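Long-range contacts in glycosyl transferase family 8 (Streptococcus pneumoniae, PDB 5GVV), which transfers galactose from UDP-galactose to the terminal glucose of the already glycosylated serine-rich repeat protein PsrP, as the third step of its O-glycosylation: residues C280-N285 / D344-L349; H305-T310 / M334-I339. One frame throughout, in Å; residues are numbered along the deposited sequence.

Interaction 1: residues C280-N285 / D344-L349; sequences CVNLTN and DLYLDL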
loop_
_atom_site.group_PDB
_atom_site.type_symbol
_atom_site.label_atom_id
_atom_site.label_comp_id
_atom_site.label_asym_id
_atom_site.label_seq_id
_atom_site.Cartn_x
_atom_site.Cartn_y
_atom_site.Cartn_z
ATOM N N CYS A 280 11.944 -26.504 -10.428
ATOM C CA CYS A 280 13.226 -27.035 -9.965
ATOM C C CYS A 280 13.530 -26.582 -8.544
ATOM O O CYS A 280 13.111 -25.498 -8.126
ATOM C CB CYS A 280 14.359 -26.599 -10.897
ATOM S SG CYS A 280 14.307 -27.368 -12.527
ATOM N N VAL A 281 14.257 -27.412 -7.800
ATOM C CA VAL A 281 14.564 -27.092 -6.414
ATOM C C VAL A 281 16.014 -27.415 -6.057
ATOM O O VAL A 281 16.597 -28.395 -6.548
ATOM C CB VAL A 281 13.580 -27.807 -5.449
ATOM C CG1 VAL A 281 13.708 -29.309 -5.583
ATOM C CG2 VAL A 281 13.805 -27.374 -4.011
ATOM N N ASN A 282 16.605 -26.565 -5.225
ATOM C CA ASN A 282 17.906 -26.850 -4.633
ATOM C C ASN A 282 17.927 -26.357 -3.198
ATOM O O ASN A 282 17.311 -25.341 -2.881
ATOM C CB ASN A 282 19.038 -26.194 -5.424
ATOM C CG ASN A 282 20.374 -26.265 -4.696
ATOM O OD1 ASN A 282 20.819 -25.284 -4.098
ATOM N ND2 ASN A 282 21.007 -27.434 -4.727
ATOM N N LEU A 283 18.624 -27.087 -2.335
ATOM C CA LEU A 283 18.815 -26.684 -0.950
ATOM C C LEU A 283 20.291 -26.374 -0.762
ATOM O O LEU A 283 21.143 -27.241 -0.975
ATOM C CB LEU A 283 18.392 -27.818 -0.008
ATOM C CG LEU A 283 18.759 -27.712 1.474
ATOM C CD1 LEU A 283 17.871 -26.715 2.199
ATOM C CD2 LEU A 283 18.674 -29.079 2.141
ATOM N N THR A 284 20.599 -25.142 -0.375
ATOM C CA THR A 284 21.986 -24.740 -0.171
ATOM C C THR A 284 22.182 -24.187 1.232
ATOM O O THR A 284 21.235 -23.699 1.850
ATOM C CB THR A 284 22.404 -23.652 -1.182
ATOM O OG1 THR A 284 23.765 -23.265 -0.949
ATOM C CG2 THR A 284 21.511 -22.422 -1.046
ATOM N N ASN A 285 23.403 -24.265 1.745
ATOM C CA ASN A 285 23.742 -23.519 2.948
ATOM C C ASN A 285 24.792 -22.467 2.610
ATOM O O ASN A 285 25.147 -21.624 3.439
ATOM C CB ASN A 285 24.231 -24.449 4.061
ATOM C CG ASN A 285 24.062 -23.840 5.441
ATOM O OD1 ASN A 285 25.038 -23.476 6.099
ATOM N ND2 ASN A 285 22.813 -23.711 5.878
ATOM N N ASP A 344 9.571 -30.872 -9.844
ATOM C CA ASP A 344 9.699 -31.867 -10.904
ATOM C C ASP A 344 11.115 -32.420 -10.967
ATOM O O ASP A 344 11.340 -33.523 -11.472
ATOM C CB ASP A 344 9.383 -31.239 -12.265
ATOM C CG ASP A 344 7.944 -30.793 -12.392
ATOM O OD1 ASP A 344 7.041 -31.629 -12.180
ATOM O OD2 ASP A 344 7.715 -29.606 -12.711
ATOM N N LEU A 345 12.073 -31.648 -10.461
ATOM C CA LEU A 345 13.480 -31.973 -10.670
ATOM C C LEU A 345 14.371 -31.325 -9.619
ATOM O O LEU A 345 14.285 -30.113 -9.392
ATOM C CB LEU A 345 13.905 -31.500 -12.064
ATOM C CG LEU A 345 15.395 -31.614 -12.396
ATOM C CD1 LEU A 345 15.804 -33.072 -12.439
ATOM C CD2 LEU A 345 15.687 -30.942 -13.712
ATOM N N TYR A 346 15.222 -32.120 -8.975
ATOM C CA TYR A 346 16.174 -31.568 -8.018
ATOM C C TYR A 346 17.476 -31.196 -8.722
ATOM O O TYR A 346 18.014 -31.986 -9.503
ATOM C CB TYR A 346 16.450 -32.555 -6.871
ATOM C CG TYR A 346 17.179 -31.899 -5.719
ATOM C CD1 TYR A 346 18.567 -31.799 -5.711
ATOM C CD2 TYR A 346 16.477 -31.347 -4.656
ATOM C CE1 TYR A 346 19.233 -31.177 -4.671
ATOM C CE2 TYR A 346 17.133 -30.724 -3.614
ATOM C CZ TYR A 346 18.508 -30.644 -3.627
ATOM O OH TYR A 346 19.166 -30.018 -2.588
ATOM N N LEU A 347 17.977 -29.993 -8.447
ATOM C CA LEU A 347 19.265 -29.553 -8.987
ATOM C C LEU A 347 20.312 -29.510 -7.876
ATOM O O LEU A 347 20.283 -28.616 -7.018
ATOM C CB LEU A 347 19.143 -28.169 -9.632
ATOM C CG LEU A 347 18.137 -27.979 -10.768
ATOM C CD1 LEU A 347 18.174 -26.552 -11.302
ATOM C CD2 LEU A 347 18.396 -28.958 -11.882
ATOM N N ASP A 348 21.236 -30.470 -7.898
ATOM C CA ASP A 348 22.295 -30.535 -6.904
ATOM C C ASP A 348 23.411 -29.578 -7.299
ATOM O O ASP A 348 24.414 -29.994 -7.883
ATOM C CB ASP A 348 22.836 -31.962 -6.808
ATOM C CG ASP A 348 23.546 -32.230 -5.501
ATOM O OD1 ASP A 348 23.650 -31.293 -4.677
ATOM O OD2 ASP A 348 24.001 -33.376 -5.299
ATOM N N LEU A 349 23.240 -28.297 -6.971
ATOM C CA LEU A 349 24.151 -27.258 -7.449
ATOM C C LEU A 349 24.965 -26.586 -6.343
ATOM O O LEU A 349 25.829 -25.756 -6.630
ATOM C CB LEU A 349 23.369 -26.186 -8.209
ATOM C CG LEU A 349 22.427 -26.660 -9.309
ATOM C CD1 LEU A 349 21.725 -25.482 -9.969
ATOM C CD2 LEU A 349 23.177 -27.478 -10.327
#
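C280 and L347 meet on one face of a parallel sheet, where CD1 of L347 lies 3.8 Å from CB of C280. L345 joins them, its CD2 4.0 Å from SG of C280; the small, weakly polar thiol packs against both leucines. On the other face V281, a beta-branched residue suited to a strand, brings CG1 to 3.6 Å from CD2 of Y346. The Y346 ring also covers the V281 carbonyl, whose oxygen sits over one ring face, offset toward the rim.

Between the faces, strands 278-283 and 345-348 are joined by backbone bonds: V281 N gives to L345 O at 3.1 Å, and L347 N reaches V281 O at 2.8 Å. Further along, side chains take over the pairing. Y346 holds CG anti to its own N (chi1 -167°), which carries the ring along the neighbouring strand until its OH accepts the N-H of L283 at 3.0 Å. N282 extends ND2 to L347 O, 2.7 Å away and in the carbonyl plane, though the bond is bent (136°) and the oxygen lies out of the amide plane; the same nitrogen also bonds to OD1 of N350.

Asparagine and tyrosine thus supply hydrogen bonds beyond the last backbone bond between the segments, so that the N-H of L283 and the carbonyl of L347 find partners where the two strands diverge.

Interaction 2: residues H305-T310 / M334-I339; sequences HIVAYT and MLLEQI
H305 approaches I339 with an imidazole gripped at both nitrogens from outside this contact: NE2 bonds to OE1 of Q279 and ND1 to OH of Y328. These two bonds fix the rotation of the buried ring, and histidine suits the place because it can offer a polar atom on each side while its CB remains apolar. That CB lies 4.0 Å from CG2 of I339, which meets the ring itself obliquely.

No hydrogen bond joins strand 302-307 to helix 333-342 here; the rest is packing, mostly apolar. V307 points its CB toward the helix and sets CG2 anti to the carbonyl carbon, so that this one methyl touches two helix residues: CD1 of I339 is 3.8 Å away and CD2 of L336 3.9 Å. Branched side chains one helical turn apart, L336 and I339 thus receive the compact valine from the strand. L336 is shared, for its other methyl, CD1, is 3.9 Å from OH of Y309. The Y309 ring turns its edge to L336, with CE1 4.2 Å from CB, and the two side chains cross at about a right angle.

On another side of the helix, F215 of the second subunit packs against M334 (selenomethionine), L335 and Q338. The strand and helix segments run nearly antiparallel, at 161°, with their axes 10.2 Å apart, as expected where the helix of a beta-alpha-beta crossover, here from strand 325-328 to 345-348, covers the parallel sheet of a Rossmann-like fold.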
loop_
_atom_site.group_PDB
_atom_site.type_symbol
_atom_site.label_atom_id
_atom_site.label_comp_id
_atom_site.label_asym_id
_atom_site.label_seq_id
_atom_site.Cartn_x
_atom_site.Cartn_y
_atom_site.Cartn_z
ATOM N N HIS A 305 13.428 -22.939 -7.291
ATOM C CA HIS A 305 13.228 -22.689 -5.874
ATOM C C HIS A 305 14.540 -22.956 -5.154
ATOM O O HIS A 305 15.029 -24.091 -5.148
ATOM C CB HIS A 305 12.116 -23.590 -5.323
ATOM C CG HIS A 305 10.828 -23.487 -6.079
ATOM N ND1 HIS A 305 9.753 -22.746 -5.626
ATOM C CD2 HIS A 305 10.441 -24.022 -7.261
ATOM C CE1 HIS A 305 8.765 -22.829 -6.501
ATOM N NE2 HIS A 305 9.156 -23.600 -7.500
ATOM N N ILE A 306 15.119 -21.913 -4.569
ATOM C CA ILE A 306 16.381 -22.053 -3.848
ATOM C C ILE A 306 16.123 -21.875 -2.358
ATOM O O ILE A 306 15.712 -20.797 -1.917
ATOM C CB ILE A 306 17.438 -21.038 -4.326
ATOM C CG1 ILE A 306 17.562 -21.074 -5.852
ATOM C CG2 ILE A 306 18.788 -21.334 -3.680
ATOM C CD1 ILE A 306 17.883 -22.462 -6.406
ATOM N N VAL A 307 16.351 -22.940 -1.592
ATOM C CA VAL A 307 16.000 -22.967 -0.178
ATOM C C VAL A 307 17.267 -22.981 0.668
ATOM O O VAL A 307 18.271 -23.570 0.275
ATOM C CB VAL A 307 15.146 -24.213 0.130
ATOM C CG1 VAL A 307 14.653 -24.207 1.568
ATOM C CG2 VAL A 307 13.963 -24.284 -0.828
ATOM N N ALA A 308 17.230 -22.307 1.815
ATOM C CA ALA A 308 18.312 -22.382 2.790
ATOM C C ALA A 308 17.695 -22.422 4.176
ATOM O O ALA A 308 16.547 -22.009 4.352
ATOM C CB ALA A 308 19.251 -21.193 2.659
ATOM N N TYR A 309 18.448 -22.919 5.152
ATOM C CA TYR A 309 17.962 -23.016 6.524
ATOM C C TYR A 309 18.465 -21.831 7.344
ATOM O O TYR A 309 18.293 -21.788 8.561
ATOM C CB TYR A 309 18.452 -24.319 7.173
ATOM C CG TYR A 309 17.839 -25.594 6.620
ATOM C CD1 TYR A 309 16.666 -25.568 5.875
ATOM C CD2 TYR A 309 18.441 -26.830 6.850
ATOM C CE1 TYR A 309 16.108 -26.740 5.374
ATOM C CE2 TYR A 309 17.892 -28.003 6.354
ATOM C CZ TYR A 309 16.727 -27.951 5.617
ATOM O OH TYR A 309 16.178 -29.120 5.127
ATOM N N THR A 310 19.081 -20.865 6.673
ATOM C CA THR A 310 19.751 -19.770 7.365
ATOM C C THR A 310 19.683 -18.498 6.529
ATOM O O THR A 310 19.064 -18.492 5.460
ATOM C CB THR A 310 21.232 -20.133 7.635
ATOM O OG1 THR A 310 21.911 -19.020 8.232
ATOM C CG2 THR A 310 21.920 -20.498 6.338
HETATM N N MSE A 334 10.853 -29.239 7.280
HETATM C CA MSE A 334 9.467 -29.583 6.932
HETATM C C MSE A 334 8.944 -28.758 5.787
HETATM O O MSE A 334 8.098 -29.184 5.014
HETATM C CB MSE A 334 8.622 -29.529 8.196
HETATM C CG MSE A 334 8.860 -30.800 9.014
HETATM SE SE MSE A 334 7.885 -30.676 10.752
HETATM C CE MSE A 334 8.814 -32.255 11.576
ATOM N N LEU A 335 9.483 -27.565 5.669
ATOM C CA LEU A 335 9.073 -26.670 4.585
ATOM C C LEU A 335 9.771 -27.047 3.276
ATOM O O LEU A 335 9.148 -27.055 2.211
ATOM C CB LEU A 335 9.364 -25.213 4.960
ATOM C CG LEU A 335 8.764 -24.817 6.316
ATOM C CD1 LEU A 335 9.201 -23.426 6.760
ATOM C CD2 LEU A 335 7.252 -24.901 6.263
ATOM N N LEU A 336 11.062 -27.363 3.361
ATOM C CA LEU A 336 11.811 -27.859 2.210
ATOM C C LEU A 336 11.172 -29.144 1.676
ATOM O O LEU A 336 11.059 -29.327 0.462
ATOM C CB LEU A 336 13.276 -28.099 2.599
ATOM C CG LEU A 336 14.341 -28.528 1.577
ATOM C CD1 LEU A 336 14.628 -30.015 1.653
ATOM C CD2 LEU A 336 13.995 -28.112 0.143
ATOM N N GLU A 337 10.741 -30.027 2.575
ATOM C CA GLU A 337 10.116 -31.281 2.151
ATOM C C GLU A 337 8.885 -31.038 1.274
ATOM O O GLU A 337 8.687 -31.732 0.272
ATOM C CB GLU A 337 9.744 -32.157 3.356
ATOM C CG GLU A 337 8.988 -33.430 2.968
ATOM C CD GLU A 337 8.794 -34.402 4.122
ATOM O OE1 GLU A 337 8.600 -33.954 5.273
ATOM O OE2 GLU A 337 8.821 -35.622 3.864
ATOM N N GLN A 338 8.064 -30.053 1.644
ATOM C CA GLN A 338 6.850 -29.765 0.884
ATOM C C GLN A 338 7.176 -29.192 -0.494
ATOM O O GLN A 338 6.463 -29.452 -1.467
ATOM C CB GLN A 338 5.930 -28.811 1.654
ATOM C CG GLN A 338 5.371 -29.400 2.951
ATOM C CD GLN A 338 4.722 -30.757 2.736
ATOM O OE1 GLN A 338 3.854 -30.911 1.877
ATOM N NE2 GLN A 338 5.151 -31.753 3.505
ATOM N N ILE A 339 8.249 -28.410 -0.572
ATOM C CA ILE A 339 8.701 -27.862 -1.852
ATOM C C ILE A 339 9.221 -28.979 -2.760
ATOM O O ILE A 339 8.957 -28.979 -3.964
ATOM C CB ILE A 339 9.777 -26.766 -1.658
ATOM C CG1 ILE A 339 9.188 -25.589 -0.877
ATOM C CG2 ILE A 339 10.320 -26.276 -3.006
ATOM C CD1 ILE A 339 10.193 -24.508 -0.494
#

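The centres of the two interactions lie about 10 Å apart, both involving one six-stranded parallel sheet. Strands 278-283 and 302-307 are neighbours in it, and probable hydrogen bonds from H305 N to C280 O and from T284 N to V307 O link the contacts directly. Along the chain interaction 2 is nested inside interaction 1: strands 278-283, 302-307 and edge strand 325-328 come in turn, then helix 333-342 leads back to strand 345-348 on the other flank of 278-283. This 3-2-1-4-5-6 order is that of a Rossmann-like domain, separate from the sheet of the UDP and manganese site, and both contacts build its core: interaction 1 within the sheet, interaction 2 between sheet and helix.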